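Local structure of pngf-ii (Elizabethkingia meningoseptica, 4R4X) at residues A[435-448]-A[504-518]. The protein probably removes N-linked glycans from glycoproteins by cleaving the bond between the innermost sugar and the asparagine side chain. Sequence-based numbering, arbitrary orientation. Where two conformers were deposited one is given.
Sequences DEFVPKENSIYLDG and LNAGKHTIQVKIPQG
Lys440 NZ is gripped by two oxygens, Asp435 OD1 at 2.7 Å in a salt bridge and, across the contact, Pro516 O at 2.9 Å, the latter approached in the carbonyl plane; bends at chi2 and chi4 bring the amine there. Asp435 OD2 takes Gly518 N and Trp528 NE1. From here runs an antiparallel pair, strands 442-446 and 507-514, the middle two of a four-stranded sheet in the part of the chain that matches the C-terminal family of peptide-N-glycosidase F. Ser443 and Lys514, then Tyr445 and Gln512, form hydrogen-bonded pairs. On the face of Ile444, Leu446, Ile511 and Val513, Leu446 CD2 reaches Leu504 CD2 at 3.7 Å, while Ile444 and Val513 pack on Tyr423 of strand 416-428, part of the neighbouring, larger antiparallel sheet. On the other face the extended Lys514 chain crosses the Tyr445 ring at about a right angle, its CE in an off-centre CH-pi contact, before NZ reaches Asp403. Asp447 ends the pair: its N bonds almost straight (177°) to Thr510 O, and its OD1 accepts Thr510 N. His509, whose NE2 holds Asn505 O, turns ND1 to Asp447 OD2 at 2.8 Å, on the syn side and in the imidazole plane.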
loop_
_atom_site.group_PDB
_atom_site.type_symbol
_atom_site.label_atom_id
_atom_site.label_comp_id
_atom_site.label_asym_id
_atom_site.label_seq_id
_atom_site.Cartn_x
_atom_site.Cartn_y
_atom_site.Cartn_z
ATOM N N ASP A 435 -15.745 -25.988 -11.396
ATOM C CA ASP A 435 -14.332 -25.655 -11.327
ATOM C C ASP A 435 -13.948 -24.677 -10.180
ATOM O O ASP A 435 -12.783 -24.456 -9.964
ATOM C CB ASP A 435 -13.820 -25.154 -12.667
ATOM C CG ASP A 435 -13.692 -26.267 -13.701
ATOM O OD1 ASP A 435 -13.806 -27.474 -13.332
ATOM O OD2 ASP A 435 -13.458 -25.926 -14.888
ATOM N N GLU A 436 -14.917 -24.114 -9.455
ATOM C CA GLU A 436 -14.591 -23.425 -8.197
ATOM C C GLU A 436 -13.949 -24.437 -7.233
ATOM O O GLU A 436 -13.052 -24.097 -6.463
ATOM C CB GLU A 436 -15.846 -22.850 -7.538
ATOM C CG GLU A 436 -15.609 -22.198 -6.181
ATOM C CD GLU A 436 -16.831 -21.469 -5.637
ATOM O OE1 GLU A 436 -17.841 -21.339 -6.378
ATOM O OE2 GLU A 436 -16.807 -21.040 -4.446
ATOM N N PHE A 437 -14.451 -25.671 -7.257
ATOM C CA PHE A 437 -14.141 -26.646 -6.225
ATOM C C PHE A 437 -13.330 -27.859 -6.661
ATOM O O PHE A 437 -13.018 -28.725 -5.823
ATOM C CB PHE A 437 -15.431 -27.119 -5.542
ATOM C CG PHE A 437 -16.153 -26.023 -4.809
ATOM C CD1 PHE A 437 -15.585 -25.449 -3.666
ATOM C CD2 PHE A 437 -17.398 -25.560 -5.257
ATOM C CE1 PHE A 437 -16.250 -24.434 -2.987
ATOM C CE2 PHE A 437 -18.065 -24.552 -4.582
ATOM C CZ PHE A 437 -17.474 -23.974 -3.450
ATOM N N VAL A 438 -12.960 -27.917 -7.937
ATOM C CA VAL A 438 -12.141 -29.005 -8.455
ATOM C C VAL A 438 -10.856 -28.450 -9.071
ATOM O O VAL A 438 -10.903 -27.552 -9.899
ATOM C CB VAL A 438 -12.874 -29.759 -9.583
ATOM C CG1 VAL A 438 -12.051 -30.936 -10.088
ATOM C CG2 VAL A 438 -14.271 -30.189 -9.144
ATOM N N PRO A 439 -9.696 -29.003 -8.699
ATOM C CA PRO A 439 -8.450 -28.455 -9.225
ATOM C C PRO A 439 -8.310 -28.757 -10.723
ATOM O O PRO A 439 -8.650 -29.863 -11.161
ATOM C CB PRO A 439 -7.366 -29.202 -8.456
ATOM C CG PRO A 439 -8.050 -30.016 -7.426
ATOM C CD PRO A 439 -9.482 -30.148 -7.814
ATOM N N LYS A 440 -7.806 -27.789 -11.489
ATOM C CA LYS A 440 -7.565 -28.013 -12.920
ATOM C C LYS A 440 -6.240 -27.417 -13.310
ATOM O O LYS A 440 -5.982 -26.249 -13.034
ATOM C CB LYS A 440 -8.667 -27.377 -13.782
ATOM C CG LYS A 440 -10.056 -27.950 -13.596
ATOM C CD LYS A 440 -10.164 -29.416 -13.976
ATOM C CE LYS A 440 -11.591 -29.933 -13.780
ATOM N NZ LYS A 440 -12.553 -29.432 -14.789
ATOM N N GLU A 441 -5.408 -28.203 -13.980
ATOM C CA GLU A 441 -4.140 -27.712 -14.472
ATOM C C GLU A 441 -4.278 -26.617 -15.527
ATOM O O GLU A 441 -4.954 -26.820 -16.519
ATOM C CB GLU A 441 -3.355 -28.884 -15.033
ATOM C CG GLU A 441 -1.967 -28.546 -15.529
ATOM C CD GLU A 441 -1.170 -29.816 -15.834
ATOM O OE1 GLU A 441 -1.304 -30.363 -16.949
ATOM O OE2 GLU A 441 -0.408 -30.262 -14.955
ATOM N N ASN A 442 -3.650 -25.453 -15.282
ATOM C CA ASN A 442 -3.548 -24.364 -16.260
ATOM C C ASN A 442 -2.219 -24.546 -16.997
ATOM O O ASN A 442 -1.160 -24.622 -16.356
ATOM C CB ASN A 442 -3.513 -22.956 -15.597
ATOM C CG ASN A 442 -4.850 -22.500 -15.007
ATOM O OD1 ASN A 442 -5.154 -21.296 -14.996
ATOM N ND2 ASN A 442 -5.627 -23.426 -14.481
ATOM N N SER A 443 -2.259 -24.565 -18.323
ATOM C CA SER A 443 -1.063 -24.722 -19.156
ATOM C C SER A 443 -0.842 -23.462 -20.001
ATOM O O SER A 443 -1.728 -23.012 -20.696
ATOM C CB SER A 443 -1.216 -25.931 -20.068
ATOM O OG SER A 443 -1.259 -27.132 -19.308
ATOM N N ILE A 444 0.355 -22.903 -19.921
ATOM C CA ILE A 444 0.724 -21.694 -20.653
ATOM C C ILE A 444 1.760 -22.060 -21.735
ATOM O O ILE A 444 2.800 -22.666 -21.443
ATOM C CB ILE A 444 1.305 -20.628 -19.705
ATOM C CG1 ILE A 444 0.232 -20.075 -18.740
ATOM C CG2 ILE A 444 1.867 -19.447 -20.490
ATOM C CD1 ILE A 444 -0.220 -21.061 -17.701
ATOM N N TYR A 445 1.465 -21.674 -22.971
ATOM C CA TYR A 445 2.339 -21.912 -24.109
ATOM C C TYR A 445 2.908 -20.594 -24.642
ATOM O O TYR A 445 2.214 -19.560 -24.656
ATOM C CB TYR A 445 1.538 -22.592 -25.217
ATOM C CG TYR A 445 0.986 -23.950 -24.867
ATOM C CD1 TYR A 445 -0.094 -24.087 -24.011
ATOM C CD2 TYR A 445 1.525 -25.108 -25.431
ATOM C CE1 TYR A 445 -0.603 -25.334 -23.704
ATOM C CE2 TYR A 445 0.999 -26.353 -25.144
ATOM C CZ TYR A 445 -0.058 -26.450 -24.265
ATOM O OH TYR A 445 -0.572 -27.685 -23.949
ATOM N N LEU A 446 4.164 -20.630 -25.071
ATOM C CA LEU A 446 4.830 -19.507 -25.726
ATOM C C LEU A 446 5.278 -20.008 -27.114
ATOM O O LEU A 446 6.004 -20.977 -27.201
ATOM C CB LEU A 446 6.063 -19.081 -24.932
ATOM C CG LEU A 446 6.969 -18.046 -25.599
ATOM C CD1 LEU A 446 6.247 -16.726 -25.762
ATOM C CD2 LEU A 446 8.268 -17.897 -24.825
ATOM N N ASP A 447 4.788 -19.366 -28.167
ATOM C CA ASP A 447 5.136 -19.724 -29.533
ATOM C C ASP A 447 4.917 -21.191 -29.791
ATOM O O ASP A 447 5.770 -21.855 -30.379
ATOM C CB ASP A 447 6.568 -19.302 -29.831
ATOM C CG ASP A 447 6.738 -17.803 -29.759
ATOM O OD1 ASP A 447 5.807 -17.126 -30.221
ATOM O OD2 ASP A 447 7.767 -17.296 -29.252
ATOM N N GLY A 448 3.763 -21.679 -29.337
ATOM C CA GLY A 448 3.350 -23.050 -29.563
ATOM C C GLY A 448 4.035 -24.107 -28.709
ATOM O O GLY A 448 3.768 -25.283 -28.894
ATOM N N LEU A 504 13.008 -12.714 -24.995
ATOM C CA LEU A 504 12.240 -12.763 -26.212
ATOM C C LEU A 504 12.864 -11.879 -27.272
ATOM O O LEU A 504 13.270 -10.760 -26.976
ATOM C CB LEU A 504 10.800 -12.321 -25.982
ATOM C CG LEU A 504 10.010 -13.143 -24.951
ATOM C CD1 LEU A 504 8.651 -12.517 -24.800
ATOM C CD2 LEU A 504 9.911 -14.598 -25.373
ATOM N N ASN A 505 12.954 -12.409 -28.496
ATOM C CA ASN A 505 13.408 -11.614 -29.652
ATOM C C ASN A 505 12.353 -10.617 -30.103
ATOM O O ASN A 505 11.167 -10.855 -29.973
ATOM C CB ASN A 505 13.694 -12.520 -30.860
ATOM C CG ASN A 505 14.956 -13.313 -30.703
ATOM O OD1 ASN A 505 15.767 -13.030 -29.823
ATOM N ND2 ASN A 505 15.136 -14.338 -31.558
ATOM N N ALA A 506 12.790 -9.523 -30.702
ATOM C CA ALA A 506 11.859 -8.679 -31.444
ATOM C C ALA A 506 11.117 -9.495 -32.531
ATOM O O ALA A 506 11.655 -10.459 -33.077
ATOM C CB ALA A 506 12.604 -7.502 -32.055
ATOM N N GLY A 507 9.882 -9.125 -32.830
ATOM C CA GLY A 507 9.099 -9.831 -33.839
ATOM C C GLY A 507 7.840 -10.424 -33.246
ATOM O O GLY A 507 7.438 -10.071 -32.138
ATOM N N LYS A 508 7.223 -11.325 -33.994
ATOM C CA LYS A 508 5.911 -11.825 -33.658
ATOM C C LYS A 508 6.021 -12.950 -32.654
ATOM O O LYS A 508 6.908 -13.778 -32.755
ATOM C CB LYS A 508 5.207 -12.351 -34.911
ATOM C CG LYS A 508 4.645 -11.247 -35.786
ATOM C CD LYS A 508 3.289 -11.604 -36.416
ATOM C CE LYS A 508 2.400 -10.367 -36.523
ATOM N NZ LYS A 508 1.560 -10.349 -37.746
ATOM N N HIS A 509 5.082 -12.990 -31.709
ATOM C CA HIS A 509 5.010 -14.067 -30.740
ATOM C C HIS A 509 3.563 -14.405 -30.470
ATOM O O HIS A 509 2.662 -13.613 -30.752
ATOM C CB HIS A 509 5.709 -13.662 -29.437
ATOM C CG HIS A 509 7.189 -13.500 -29.576
ATOM N ND1 HIS A 509 8.066 -14.567 -29.526
ATOM C CD2 HIS A 509 7.947 -12.398 -29.772
ATOM C CE1 HIS A 509 9.298 -14.131 -29.699
ATOM N NE2 HIS A 509 9.253 -12.819 -29.857
ATOM N N THR A 510 3.331 -15.598 -29.954
ATOM C CA THR A 510 2.010 -16.015 -29.503
ATOM C C THR A 510 2.060 -16.546 -28.080
ATOM O O THR A 510 3.033 -17.204 -27.664
ATOM C CB THR A 510 1.427 -17.125 -30.388
ATOM O OG1 THR A 510 2.239 -18.306 -30.269
ATOM C CG2 THR A 510 1.308 -16.657 -31.836
ATOM N N ILE A 511 1.047 -16.237 -27.299
ATOM C CA ILE A 511 0.926 -16.867 -25.997
ATOM C C ILE A 511 -0.425 -17.552 -26.006
ATOM O O ILE A 511 -1.385 -17.038 -26.589
ATOM C CB ILE A 511 1.077 -15.874 -24.844
ATOM C CG1 ILE A 511 2.540 -15.468 -24.691
ATOM C CG2 ILE A 511 0.602 -16.504 -23.532
ATOM C CD1 ILE A 511 2.792 -14.268 -23.772
ATOM N N GLN A 512 -0.492 -18.723 -25.387
ATOM C CA GLN A 512 -1.729 -19.478 -25.324
ATOM C C GLN A 512 -1.966 -20.075 -23.938
ATOM O O GLN A 512 -1.029 -20.520 -23.295
ATOM C CB GLN A 512 -1.716 -20.578 -26.364
ATOM C CG GLN A 512 -3.004 -21.391 -26.378
ATOM C CD GLN A 512 -3.012 -22.424 -27.474
ATOM O OE1 GLN A 512 -4.048 -22.681 -28.103
ATOM N NE2 GLN A 512 -1.869 -23.016 -27.711
ATOM N N VAL A 513 -3.219 -20.038 -23.486
ATOM C CA VAL A 513 -3.621 -20.685 -22.229
ATOM C C VAL A 513 -4.649 -21.747 -22.511
ATOM O O VAL A 513 -5.634 -21.480 -23.188
ATOM C CB VAL A 513 -4.238 -19.691 -21.231
ATOM C CG1 VAL A 513 -4.597 -20.381 -19.911
ATOM C CG2 VAL A 513 -3.262 -18.556 -20.998
ATOM N N LYS A 514 -4.414 -22.940 -21.969
ATOM C CA LYS A 514 -5.334 -24.059 -22.075
ATOM C C LYS A 514 -5.650 -24.526 -20.650
ATOM O O LYS A 514 -4.746 -24.604 -19.819
ATOM C CB LYS A 514 -4.696 -25.231 -22.824
ATOM C CG LYS A 514 -4.325 -24.956 -24.276
ATOM C CD LYS A 514 -3.916 -26.243 -24.983
ATOM C CE LYS A 514 -3.344 -25.970 -26.361
ATOM N NZ LYS A 514 -2.919 -27.244 -26.985
ATOM N N ILE A 515 -6.926 -24.820 -20.388
ATOM C CA ILE A 515 -7.415 -25.324 -19.092
ATOM C C ILE A 515 -8.519 -26.343 -19.395
ATOM O O ILE A 515 -9.401 -26.035 -20.206
ATOM C CB ILE A 515 -8.032 -24.163 -18.262
ATOM C CG1 ILE A 515 -7.021 -23.028 -18.091
ATOM C CG2 ILE A 515 -8.505 -24.624 -16.900
ATOM C CD1 ILE A 515 -7.629 -21.762 -17.502
ATOM N N PRO A 516 -8.491 -27.548 -18.776
ATOM C CA PRO A 516 -9.525 -28.563 -19.025
ATOM C C PRO A 516 -10.803 -28.237 -18.246
ATOM O O PRO A 516 -11.092 -28.835 -17.201
ATOM C CB PRO A 516 -8.878 -29.873 -18.559
ATOM C CG PRO A 516 -7.890 -29.450 -17.544
ATOM C CD PRO A 516 -7.450 -28.056 -17.874
ATOM N N GLN A 517 -11.543 -27.275 -18.789
ATOM C CA GLN A 517 -12.729 -26.708 -18.148
ATOM C C GLN A 517 -13.749 -27.796 -17.923
ATOM O O GLN A 517 -13.934 -28.671 -18.779
ATOM C CB GLN A 517 -13.304 -25.633 -19.044
ATOM C CG GLN A 517 -14.532 -24.898 -18.521
ATOM C CD GLN A 517 -14.885 -23.774 -19.464
ATOM O OE1 GLN A 517 -14.254 -22.712 -19.442
ATOM N NE2 GLN A 517 -15.893 -23.999 -20.302
ATOM N N GLY A 518 -14.407 -27.759 -16.776
ATOM C CA GLY A 518 -15.358 -28.812 -16.417
ATOM C C GLY A 518 -16.653 -28.647 -17.197
ATOM O O GLY A 518 -16.966 -27.544 -17.671
HETATM O O HOH W 1 -3.870 -27.719 -18.967
HETATM O O HOH W 2 1.692 -20.280 -28.013
#